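Side-chain contacts in putative ADP-Ribosyltransferase Scabin (Streptomyces scabiei 87.22, PDB 5EWY), which probably transfers the ADP-ribose unit of NAD+ to DNA, acting as a mono-ADP-ribosyltransferase toxin of a plant-pathogenic streptomycete: residues H153-A156 and D157-E160; D121-L124 and Y125-W128; V161-P164 and G165-T169. One frame throughout, in Å; residues are numbered along the deposited sequence. Where two conformers were deposited one is given.

Contact 1. Residues H153-A156 and D157-E160; sequences HKWA and DQVE. With 5TQ (4-(8-fluoranyl-6-oxidanylidene-1,3,4,5-tetrahydrobenzo[c][1,6]naphthyridin-2-yl)butanoic acid), chain B.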
loop_
_atom_site.group_PDB
_atom_site.type_symbol
_atom_site.label_atom_id
_atom_site.label_comp_id
_atom_site.label_asym_id
_atom_site.label_seq_id
_atom_site.Cartn_x
_atom_site.Cartn_y
_atom_site.Cartn_z
ATOM N N HIS A 153 2.772 -5.108 18.362
ATOM C CA HIS A 153 2.277 -3.760 18.575
ATOM C C HIS A 153 0.770 -3.705 18.346
ATOM O O HIS A 153 0.149 -4.636 17.815
ATOM C CB HIS A 153 3.006 -2.776 17.661
ATOM C CG HIS A 153 2.778 -3.025 16.206
ATOM N ND1 HIS A 153 1.793 -2.393 15.479
ATOM C CD2 HIS A 153 3.401 -3.865 15.346
ATOM C CE1 HIS A 153 1.829 -2.820 14.229
ATOM N NE2 HIS A 153 2.805 -3.706 14.122
ATOM N N LYS A 154 0.185 -2.582 18.773
ATOM C CA LYS A 154 -1.264 -2.449 18.838
ATOM C C LYS A 154 -1.931 -2.770 17.510
ATOM O O LYS A 154 -3.038 -3.316 17.481
ATOM C CB LYS A 154 -1.607 -1.022 19.263
ATOM C CG LYS A 154 -3.082 -0.768 19.436
ATOM C CD LYS A 154 -3.345 0.413 20.367
ATOM C CE LYS A 154 -2.721 1.707 19.855
ATOM N NZ LYS A 154 -2.916 2.851 20.808
ATOM N N TRP A 155 -1.298 -2.393 16.405
ATOM C CA TRP A 155 -1.912 -2.478 15.084
ATOM C C TRP A 155 -1.349 -3.617 14.243
ATOM O O TRP A 155 -1.463 -3.600 13.008
ATOM C CB TRP A 155 -1.768 -1.132 14.377
ATOM C CG TRP A 155 -2.546 -0.082 15.100
ATOM C CD1 TRP A 155 -2.056 0.992 15.756
ATOM C CD2 TRP A 155 -3.965 -0.054 15.274
ATOM N NE1 TRP A 155 -3.087 1.715 16.333
ATOM C CE2 TRP A 155 -4.272 1.096 16.026
ATOM C CE3 TRP A 155 -5.011 -0.877 14.835
ATOM C CZ2 TRP A 155 -5.576 1.428 16.377
ATOM C CZ3 TRP A 155 -6.307 -0.540 15.176
ATOM C CH2 TRP A 155 -6.579 0.603 15.941
ATOM N N ALA A 156 -0.788 -4.638 14.889
ATOM C CA ALA A 156 -0.193 -5.725 14.119
ATOM C C ALA A 156 -1.228 -6.434 13.269
ATOM O O ALA A 156 -0.876 -6.991 12.223
ATOM C CB ALA A 156 0.483 -6.726 15.053
ATOM N N ASP A 157 -2.500 -6.423 13.688
ATOM C CA ASP A 157 -3.489 -7.145 12.895
ATOM C C ASP A 157 -3.840 -6.426 11.602
ATOM O O ASP A 157 -4.589 -6.989 10.796
ATOM C CB ASP A 157 -4.754 -7.447 13.712
ATOM C CG ASP A 157 -4.589 -8.648 14.640
ATOM O OD1 ASP A 157 -3.704 -9.500 14.395
ATOM O OD2 ASP A 157 -5.361 -8.746 15.615
ATOM N N GLN A 158 -3.251 -5.264 11.332
ATOM C CA GLN A 158 -3.427 -4.630 10.040
ATOM C C GLN A 158 -2.510 -5.208 8.966
ATOM O O GLN A 158 -2.680 -4.876 7.786
ATOM C CB GLN A 158 -3.132 -3.139 10.123
ATOM C CG GLN A 158 -4.021 -2.336 11.025
ATOM C CD GLN A 158 -3.719 -0.855 10.865
ATOM O OE1 GLN A 158 -2.555 -0.403 11.028
ATOM N NE2 GLN A 158 -4.739 -0.096 10.520
ATOM N N VAL A 159 -1.516 -6.011 9.361
ATOM C CA VAL A 159 -0.586 -6.671 8.442
ATOM C C VAL A 159 -0.181 -5.731 7.305
ATOM O O VAL A 159 -0.359 -6.013 6.104
ATOM C CB VAL A 159 -1.068 -8.066 7.996
ATOM C CG1 VAL A 159 -1.116 -9.007 9.174
ATOM C CG2 VAL A 159 -2.412 -8.008 7.287
ATOM N N GLU A 160 0.424 -4.620 7.698
ATOM C CA GLU A 160 0.675 -3.472 6.843
ATOM C C GLU A 160 1.967 -3.642 6.058
ATOM O O GLU A 160 2.954 -4.208 6.544
ATOM C CB GLU A 160 0.758 -2.207 7.702
ATOM C CG GLU A 160 0.939 -0.954 6.901
ATOM C CD GLU A 160 0.959 0.293 7.735
ATOM O OE1 GLU A 160 0.607 0.211 8.929
ATOM O OE2 GLU A 160 1.330 1.345 7.169
HETATM N N12 5TQ B . -5.049 5.716 6.694
HETATM C C13 5TQ B . -5.947 5.834 5.716
HETATM C C15 5TQ B . -4.771 6.874 7.603
HETATM C C17 5TQ B . -3.619 8.754 6.335
HETATM C C01 5TQ B . -3.787 -0.217 5.712
HETATM C C02 5TQ B . -2.889 -0.412 6.753
HETATM C C03 5TQ B . -2.564 0.625 7.621
HETATM C C04 5TQ B . -3.129 1.879 7.432
HETATM C C05 5TQ B . -4.060 2.099 6.397
HETATM C C06 5TQ B . -4.368 1.038 5.529
HETATM C C07 5TQ B . -5.339 1.244 4.462
HETATM C C08 5TQ B . -4.668 3.391 6.181
HETATM C C09 5TQ B . -5.593 3.504 5.104
HETATM N N10 5TQ B . -5.880 2.464 4.283
HETATM C C11 5TQ B . -4.450 4.533 6.963
HETATM C C14 5TQ B . -6.213 4.798 4.880
HETATM C C16 5TQ B . -4.893 8.264 6.994
HETATM C C18 5TQ B . -3.523 8.277 4.900
HETATM O O19 5TQ B . -5.642 0.305 3.680
HETATM F F20 5TQ B . -2.346 -1.618 6.926
HETATM O O21 5TQ B . -3.174 9.091 4.006
HETATM O O22 5TQ B . -3.794 7.094 4.627
HETATM O O HOH W 1 -3.413 -5.411 16.252
HETATM O O HOH W 2 0.877 -4.164 10.562
HETATM O O HOH W 3 -1.033 -10.151 13.040
#
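Q158 passes the carbonyl of W155, three residues earlier, and its extended side chain runs between that indole and the inhibitor 5TQ. The path starts at CB, 3.4 Å from the carbonyl O of W155 and 3.6 Å from the fluorine F20 of 5TQ. CG stays by the same carbonyl and approaches the benzo ring of the indole obliquely, W155 CE3 being the ring atom nearest to it. With CG beside the backbone N (chi1 -62°) and the chain extended beyond it, the amide is carried to the ligand: Q158 CD and NE2 both reach 5TQ C03, NE2 at 3.7 Å. OE1 lies between the two, against W155 CB at 3.5 Å and against 5TQ C03 as well, the amide and indole planes being 45° apart. This is packing of a polar amide against carbon.

The backbone beneath is a type I turn, H153 to A156, running into a short 3-10 segment. Q158 N donates to W155 O at 3.0 Å and V159 N to A156 O at 3.1 Å. One water joins K154 O to D157 N, while A156 O has a second donor in N146 ND2, from helix 145-149. At the start of strand 160-164, E160 CB lies 3.3 Å from 5TQ F20 and its OE2 is hydrogen-bonded to S117 OG. The sequence Q158-V159-E160 matches the Q-X-E signature at the end of the ADP-ribosyl turn-turn (ARTT) loop in related toxins. The hydrogen bonds of 5TQ to S78 O and R77 NH1 lie elsewhere in the pocket; here the fluorinated ring probably rests on van der Waals contact, with the Q158 amide and the E160 carboxylate both against C03.

Contact 2. Residues D121-L124 and Y125-W128; sequences DHDL and YKTW. With 5TQ (4-(8-fluoranyl-6-oxidanylidene-1,3,4,5-tetrahydrobenzo[c][1,6]naphthyridin-2-yl)butanoic acid), chain B.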
loop_
_atom_site.group_PDB
_atom_site.type_symbol
_atom_site.label_atom_id
_atom_site.label_comp_id
_atom_site.label_asym_id
_atom_site.label_seq_id
_atom_site.Cartn_x
_atom_site.Cartn_y
_atom_site.Cartn_z
ATOM N N ASP A 121 -4.116 -7.842 3.768
ATOM C CA ASP A 121 -5.453 -8.354 4.089
ATOM C C ASP A 121 -6.505 -7.704 3.194
ATOM O O ASP A 121 -6.844 -6.513 3.367
ATOM C CB ASP A 121 -5.731 -8.049 5.561
ATOM C CG ASP A 121 -7.056 -8.571 6.043
ATOM O OD1 ASP A 121 -7.797 -9.203 5.274
ATOM O OD2 ASP A 121 -7.355 -8.322 7.249
ATOM N N HIS A 122 -7.046 -8.494 2.265
ATOM C CA HIS A 122 -8.121 -8.044 1.394
ATOM C C HIS A 122 -9.265 -7.396 2.160
ATOM O O HIS A 122 -9.916 -6.476 1.634
ATOM C CB HIS A 122 -8.626 -9.234 0.585
ATOM C CG HIS A 122 -9.845 -8.918 -0.222
ATOM N ND1 HIS A 122 -11.122 -9.016 0.285
ATOM C CD2 HIS A 122 -9.979 -8.424 -1.478
ATOM C CE1 HIS A 122 -11.989 -8.619 -0.623
ATOM N NE2 HIS A 122 -11.326 -8.254 -1.706
ATOM N N ASP A 123 -9.561 -7.903 3.346
ATOM C CA ASP A 123 -10.745 -7.513 4.116
ATOM C C ASP A 123 -10.519 -6.364 5.099
ATOM O O ASP A 123 -11.443 -6.028 5.844
ATOM C CB ASP A 123 -11.294 -8.716 4.883
ATOM C CG ASP A 123 -11.761 -9.806 3.978
ATOM O OD1 ASP A 123 -12.202 -9.530 2.852
ATOM O OD2 ASP A 123 -11.650 -10.956 4.414
ATOM N N LEU A 124 -9.329 -5.773 5.139
ATOM C CA LEU A 124 -9.100 -4.745 6.141
ATOM C C LEU A 124 -10.009 -3.552 5.903
ATOM O O LEU A 124 -10.297 -2.791 6.839
ATOM C CB LEU A 124 -7.624 -4.329 6.145
ATOM C CG LEU A 124 -7.236 -3.467 7.377
ATOM C CD1 LEU A 124 -7.231 -4.327 8.596
ATOM C CD2 LEU A 124 -5.871 -2.905 7.156
ATOM N N TYR A 125 -10.478 -3.361 4.683
ATOM C CA TYR A 125 -11.400 -2.271 4.382
ATOM C C TYR A 125 -12.615 -2.286 5.299
ATOM O O TYR A 125 -13.202 -1.228 5.563
ATOM C CB TYR A 125 -11.848 -2.331 2.903
ATOM C CG TYR A 125 -12.855 -3.414 2.592
ATOM C CD1 TYR A 125 -14.217 -3.189 2.679
ATOM C CD2 TYR A 125 -12.433 -4.669 2.170
ATOM C CE1 TYR A 125 -15.118 -4.191 2.407
ATOM C CE2 TYR A 125 -13.332 -5.671 1.894
ATOM C CZ TYR A 125 -14.674 -5.424 1.987
ATOM O OH TYR A 125 -15.626 -6.385 1.767
ATOM N N LYS A 126 -13.000 -3.458 5.814
ATOM C CA LYS A 126 -14.167 -3.559 6.682
ATOM C C LYS A 126 -13.959 -2.836 8.004
ATOM O O LYS A 126 -14.947 -2.550 8.692
ATOM C CB LYS A 126 -14.500 -5.033 6.939
ATOM C CG LYS A 126 -14.864 -5.810 5.677
ATOM C CD LYS A 126 -15.210 -7.239 6.011
ATOM C CE LYS A 126 -15.609 -8.005 4.748
ATOM N NZ LYS A 126 -16.962 -7.618 4.295
ATOM N N THR A 127 -12.704 -2.554 8.377
ATOM C CA THR A 127 -12.423 -1.846 9.620
ATOM C C THR A 127 -12.336 -0.348 9.435
ATOM O O THR A 127 -12.293 0.363 10.443
ATOM C CB THR A 127 -11.104 -2.321 10.248
ATOM O OG1 THR A 127 -9.971 -1.837 9.509
ATOM C CG2 THR A 127 -11.056 -3.811 10.377
ATOM N N TRP A 128 -12.250 0.130 8.200
ATOM C CA TRP A 128 -12.057 1.545 7.915
ATOM C C TRP A 128 -13.415 2.139 7.580
ATOM O O TRP A 128 -13.926 1.954 6.470
ATOM C CB TRP A 128 -11.086 1.719 6.755
ATOM C CG TRP A 128 -9.680 1.392 7.102
ATOM C CD1 TRP A 128 -8.971 0.288 6.730
ATOM C CD2 TRP A 128 -8.800 2.179 7.897
ATOM N NE1 TRP A 128 -7.700 0.344 7.252
ATOM C CE2 TRP A 128 -7.568 1.504 7.964
ATOM C CE3 TRP A 128 -8.933 3.404 8.555
ATOM C CZ2 TRP A 128 -6.485 2.006 8.674
ATOM C CZ3 TRP A 128 -7.853 3.902 9.252
ATOM C CH2 TRP A 128 -6.647 3.211 9.298
HETATM N N12 5TQ B . -5.049 5.716 6.694
HETATM C C13 5TQ B . -5.947 5.834 5.716
HETATM C C15 5TQ B . -4.771 6.874 7.603
HETATM C C17 5TQ B . -3.619 8.754 6.335
HETATM C C01 5TQ B . -3.787 -0.217 5.712
HETATM C C02 5TQ B . -2.889 -0.412 6.753
HETATM C C03 5TQ B . -2.564 0.625 7.621
HETATM C C04 5TQ B . -3.129 1.879 7.432
HETATM C C05 5TQ B . -4.060 2.099 6.397
HETATM C C06 5TQ B . -4.368 1.038 5.529
HETATM C C07 5TQ B . -5.339 1.244 4.462
HETATM C C08 5TQ B . -4.668 3.391 6.181
HETATM C C09 5TQ B . -5.593 3.504 5.104
HETATM N N10 5TQ B . -5.880 2.464 4.283
HETATM C C11 5TQ B . -4.450 4.533 6.963
HETATM C C14 5TQ B . -6.213 4.798 4.880
HETATM C C16 5TQ B . -4.893 8.264 6.994
HETATM C C18 5TQ B . -3.523 8.277 4.900
HETATM O O19 5TQ B . -5.642 0.305 3.680
HETATM F F20 5TQ B . -2.346 -1.618 6.926
HETATM O O21 5TQ B . -3.174 9.091 4.006
HETATM O O22 5TQ B . -3.794 7.094 4.627
HETATM O O HOH W 4 -8.450 -3.818 2.476
HETATM O O HOH W 5 -14.831 -8.858 0.698
#
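One wall of the inhibitor pocket is built from L124 and W128, which meet in the loop between strands 115-119 and 133-137. L124 CD2 touches the indole at NE1, 3.7 Å away, and 5TQ at C01, also 3.7 Å away. W128 lays one ring face against the inhibitor, offset toward its rim, with CZ2 3.3 Å from 5TQ C05. In the backbone, L124 O is gripped twice by T127. The hydroxyl OG1 donates to it at 2.9 Å in the carbonyl plane, with a C=O...O angle of 152°; the backbone N of T127 comes from above that plane.

These bonds belong to a short 3-10 segment entered through a type I turn, D121 to L124. D121 also makes an Asx turn at its start, OD1 accepting from D123 N at 2.9 Å. Following the strand that carries S117, T118 and T119, the loop probably corresponds to the phosphate-nicotinamide loop of related toxins, consistent with its contact to the inhibitor.

The other flank is aromatic. Y125 points its edge at the face of H122 in an offset edge-to-face pair, centroids 6.0 Å apart and planes at 87°. Its CG sits between the backbone N and the carbonyl carbon (chi1 75°), which brings CD2 within 3.1 Å of H122 O, at the ring edge. H122 is itself fixed at both nitrogens: ND1 donates in its ring plane to D123 OD1 at 2.8 Å, and NE2 is hydrogen-bonded to Y136 OH. K126 lies alongside D123, but its ammonium turns away to R183 O and to Y125 OH.

Contact 3. Residues V161-P164 and G165-T169; sequences VAFP and GGIRT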
loop_
_atom_site.group_PDB
_atom_site.type_symbol
_atom_site.label_atom_id
_atom_site.label_comp_id
_atom_site.label_asym_id
_atom_site.label_seq_id
_atom_site.Cartn_x
_atom_site.Cartn_y
_atom_site.Cartn_z
ATOM N N VAL A 161 1.951 -3.104 4.848
ATOM C CA VAL A 161 3.133 -2.906 4.019
ATOM C C VAL A 161 3.167 -1.415 3.690
ATOM O O VAL A 161 2.212 -0.864 3.113
ATOM C CB VAL A 161 3.098 -3.769 2.745
ATOM C CG1 VAL A 161 4.317 -3.480 1.854
ATOM C CG2 VAL A 161 3.027 -5.266 3.086
ATOM N N ALA A 162 4.260 -0.755 4.063
ATOM C CA ALA A 162 4.389 0.688 3.902
ATOM C C ALA A 162 5.284 1.004 2.710
ATOM O O ALA A 162 6.452 0.592 2.676
ATOM C CB ALA A 162 4.995 1.302 5.155
ATOM N N PHE A 163 4.752 1.758 1.746
ATOM C CA PHE A 163 5.487 2.064 0.526
ATOM C C PHE A 163 6.167 3.422 0.633
ATOM O O PHE A 163 5.487 4.460 0.556
ATOM C CB PHE A 163 4.577 2.006 -0.706
ATOM C CG PHE A 163 4.375 0.609 -1.185
ATOM C CD1 PHE A 163 5.250 0.040 -2.094
ATOM C CD2 PHE A 163 3.370 -0.182 -0.643
ATOM C CE1 PHE A 163 5.103 -1.275 -2.490
ATOM C CE2 PHE A 163 3.217 -1.497 -1.022
ATOM C CZ PHE A 163 4.081 -2.054 -1.941
ATOM N N PRO A 164 7.483 3.486 0.837
ATOM C CA PRO A 164 8.155 4.796 0.892
ATOM C C PRO A 164 8.151 5.448 -0.479
ATOM O O PRO A 164 8.555 4.835 -1.473
ATOM C CB PRO A 164 9.578 4.461 1.354
ATOM C CG PRO A 164 9.555 3.004 1.756
ATOM C CD PRO A 164 8.439 2.377 0.958
ATOM N N GLY A 165 7.668 6.680 -0.541
ATOM C CA GLY A 165 7.485 7.358 -1.800
ATOM C C GLY A 165 6.191 7.014 -2.491
ATOM O O GLY A 165 5.949 7.508 -3.599
ATOM N N GLY A 166 5.350 6.200 -1.866
ATOM C CA GLY A 166 4.086 5.818 -2.458
ATOM C C GLY A 166 4.239 4.844 -3.605
ATOM O O GLY A 166 5.178 4.049 -3.661
ATOM N N ILE A 167 3.250 4.883 -4.495
ATOM C CA ILE A 167 3.016 3.816 -5.471
ATOM C C ILE A 167 2.538 4.444 -6.769
ATOM O O ILE A 167 1.474 5.082 -6.801
ATOM C CB ILE A 167 1.945 2.834 -4.972
ATOM C CG1 ILE A 167 2.273 2.299 -3.569
ATOM C CG2 ILE A 167 1.785 1.671 -5.975
ATOM C CD1 ILE A 167 1.122 1.554 -2.952
ATOM N N ARG A 168 3.289 4.224 -7.853
ATOM C CA ARG A 168 2.898 4.731 -9.161
ATOM C C ARG A 168 1.629 4.045 -9.654
ATOM O O ARG A 168 1.348 2.892 -9.319
ATOM C CB ARG A 168 4.017 4.488 -10.184
ATOM C CG ARG A 168 5.243 5.356 -9.967
ATOM C CD ARG A 168 6.077 5.475 -11.230
ATOM N NE ARG A 168 6.724 4.216 -11.593
ATOM C CZ ARG A 168 7.784 3.708 -10.969
ATOM N NH1 ARG A 168 8.318 4.340 -9.931
ATOM N NH2 ARG A 168 8.309 2.558 -11.379
ATOM N N THR A 169 0.903 4.743 -10.528
ATOM C CA THR A 169 -0.376 4.221 -11.000
ATOM C C THR A 169 -0.218 2.903 -11.763
ATOM O O THR A 169 -1.128 2.064 -11.714
ATOM C CB THR A 169 -1.100 5.259 -11.867
ATOM O OG1 THR A 169 -2.363 4.722 -12.286
ATOM C CG2 THR A 169 -0.266 5.646 -13.096
HETATM O O HOH W 6 7.616 2.625 -2.823
#
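F163 and I167 pack together across a type II beta turn, F163 to G166, by which the chain leaves strand 160-164. Closest is F163 CG against I167 CG1, at 3.6 Å. The methyl beyond, I167 CD1, makes an off-centre CH-pi contact, 4.1 Å from the centroid of the F163 ring and 30° from its normal. The two side chains lie obliquely to each other. I167 CG1 stands anti to its carbonyl carbon (chi1 -53°), which turns this longer branch, rather than CG2, toward the phenyl group.

The next shell is the turn backbone. G166 N donates to F163 O at 3.0 Å, bringing the chain back so that I167 can reach the ring; P164 and G165 form the corner. G165 has a positive phi of 83°, as expected at the third position of a type II turn, where glycine is common. G166, also at positive phi, leads out toward I167.

Farther out, F163 is paired through its backbone with V116 of the neighbouring strand 115-119. T118 of that strand touches both F163 and I167, while L75 of strand 75-79 also packs on the phenyl group. P164 rests on V57 and I62, and G165 is hydrogen-bonded through its backbone to D54 and P114. The contact is wholly buried and joins the three-stranded sheet to the connection leading into strand 172-179. Beside the turn one water donates to P164 O at 2.8 Å and to G166 O at 2.9 Å, lying in the plane of the F163 ring at its edge.

Along the chain the order is contact 2, contact 1, contact 3. Contact 2 follows strand 115-119; contact 1 ends on E160, the first residue of strand 160-164, and contact 3 takes up the rest of that strand and the turn after it. Those two strands are antiparallel neighbours in the three-stranded sheet. Contacts 1 and 2 have centres 12 Å apart and touch, Q158 NE2 lying 3.3 Å from W128 CZ2, so that together they line part of the inhibitor pocket. Contact 3 lies deeper, its centre about 6 Å from that of the chain and 18 Å from each of the others. One strand thus connects a ligand-binding loop near the surface with a buried turn toward the four-stranded sheet.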